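PDB 6G7N: extracellular solute-binding protein, family 1 from Trichodesmium erythraeum IMS101, which binds ferric iron and probably delivers it to an ABC transporter as the periplasmic solute-binding component of an iron-uptake system. Local coordinates for residues A[138-141]-A[142-145]. Numbering follows the deposited sequence.
Sequences SNIY and NQSL. With FE (Fe (III) ion), chain E.
Asn139 is the N-cap of helix 140-167, and its OD1 accepts from Asn142 N at 3.1 Å. The donor is tilted 33° from the plane of the side-chain carbonyl. CG stands anti to the backbone N (chi1 168°), beside the carbonyl carbon, and from there OD1 can meet the N-H of Asn142 in the first turn. Gln143 N donates to Asn139 O at 3.1 Å and begins the helical ladder. Ser144 N to Ile140 O and Leu145 N to Tyr141 O carry it on. With an alanine in place of Asn139, Asn142 N would lose its side-chain acceptor, and the helix start that carries Tyr141 is likely to fray. Tyr141 points its ring into the ligand cleft, where OH binds the iron(III) ion together with Tyr197 and Tyr198. The amide planes of Asn139 and Asn142 stand 83° apart, and Asn142 OD1 turns instead to Arg103. Ser144 OG bonds to Asp59. Gln143 reaches back along the helix start with an extended chain, and its OE1 also bonds to Asn303. A water bridges Ser138 O and Gln143 OE1, donating to both. Ile140 crosses Gln143 at about a right angle, with CD1 3.5 Å from Gln143 OE1.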
loop_
_atom_site.group_PDB
_atom_site.type_symbol
_atom_site.label_atom_id
_atom_site.label_comp_id
_atom_site.label_asym_id
_atom_site.label_seq_id
_atom_site.Cartn_x
_atom_site.Cartn_y
_atom_site.Cartn_z
ATOM N N SER A 138 10.203 -3.206 10.718
ATOM C CA SER A 138 9.828 -4.496 10.115
ATOM C C SER A 138 8.690 -4.360 9.108
ATOM O O SER A 138 8.456 -5.304 8.336
ATOM C CB SER A 138 9.403 -5.494 11.225
ATOM O OG SER A 138 10.439 -5.700 12.151
ATOM N N ASN A 139 7.951 -3.260 9.183
ATOM C CA ASN A 139 6.760 -3.094 8.370
ATOM C C ASN A 139 7.099 -2.666 6.933
ATOM O O ASN A 139 7.857 -1.726 6.708
ATOM C CB ASN A 139 5.873 -2.058 9.038
ATOM C CG ASN A 139 4.752 -1.603 8.136
ATOM O OD1 ASN A 139 4.790 -0.499 7.585
ATOM N ND2 ASN A 139 3.743 -2.446 7.966
ATOM N N ILE A 140 6.501 -3.370 5.967
ATOM C CA ILE A 140 6.773 -3.117 4.555
ATOM C C ILE A 140 6.379 -1.707 4.112
ATOM O O ILE A 140 7.048 -1.145 3.256
ATOM C CB ILE A 140 6.110 -4.220 3.664
ATOM C CG1 ILE A 140 6.615 -4.167 2.220
ATOM C CG2 ILE A 140 4.587 -4.088 3.657
ATOM C CD1 ILE A 140 8.040 -4.594 2.027
ATOM N N TYR A 141 5.310 -1.134 4.682
ATOM C CA TYR A 141 4.912 0.204 4.267
ATOM C C TYR A 141 6.027 1.217 4.537
ATOM O O TYR A 141 6.313 2.103 3.726
ATOM C CB TYR A 141 3.636 0.677 4.942
ATOM C CG TYR A 141 2.487 -0.310 5.008
ATOM C CD1 TYR A 141 2.203 -1.166 3.935
ATOM C CD2 TYR A 141 1.655 -0.363 6.107
ATOM C CE1 TYR A 141 1.149 -2.057 3.997
ATOM C CE2 TYR A 141 0.570 -1.242 6.175
ATOM C CZ TYR A 141 0.301 -2.077 5.114
ATOM O OH TYR A 141 -0.731 -2.962 5.183
ATOM N N ASN A 142 6.622 1.096 5.727
ATOM C CA ASN A 142 7.725 1.957 6.108
ATOM C C ASN A 142 8.968 1.684 5.259
ATOM O O ASN A 142 9.669 2.621 4.869
ATOM C CB ASN A 142 8.086 1.723 7.577
ATOM C CG ASN A 142 7.124 2.372 8.538
ATOM O OD1 ASN A 142 6.382 3.300 8.181
ATOM N ND2 ASN A 142 7.170 1.929 9.813
ATOM N N GLN A 143 9.272 0.414 5.018
ATOM C CA GLN A 143 10.408 0.079 4.174
ATOM C C GLN A 143 10.249 0.719 2.785
ATOM O O GLN A 143 11.195 1.284 2.234
ATOM C CB GLN A 143 10.580 -1.428 4.072
ATOM C CG GLN A 143 10.988 -2.068 5.384
ATOM C CD GLN A 143 10.905 -3.570 5.386
ATOM O OE1 GLN A 143 10.622 -4.194 4.371
ATOM N NE2 GLN A 143 11.123 -4.163 6.544
ATOM N N SER A 144 9.027 0.668 2.235
ATOM C CA SER A 144 8.795 1.230 0.921
ATOM C C SER A 144 8.909 2.757 0.900
ATOM O O SER A 144 9.439 3.332 -0.048
ATOM C CB SER A 144 7.438 0.752 0.371
ATOM O OG SER A 144 7.572 -0.623 0.011
ATOM N N LEU A 145 8.397 3.409 1.956
ATOM C CA LEU A 145 8.560 4.859 2.036
ATOM C C LEU A 145 10.043 5.244 2.143
ATOM O O LEU A 145 10.502 6.155 1.453
ATOM C CB LEU A 145 7.756 5.412 3.207
ATOM C CG LEU A 145 7.927 6.906 3.437
ATOM C CD1 LEU A 145 7.388 7.768 2.302
ATOM C CD2 LEU A 145 7.192 7.292 4.713
HETATM FE FE FE E . -2.614 -2.520 5.452
HETATM O O HOH W 1 8.665 -6.140 5.335
#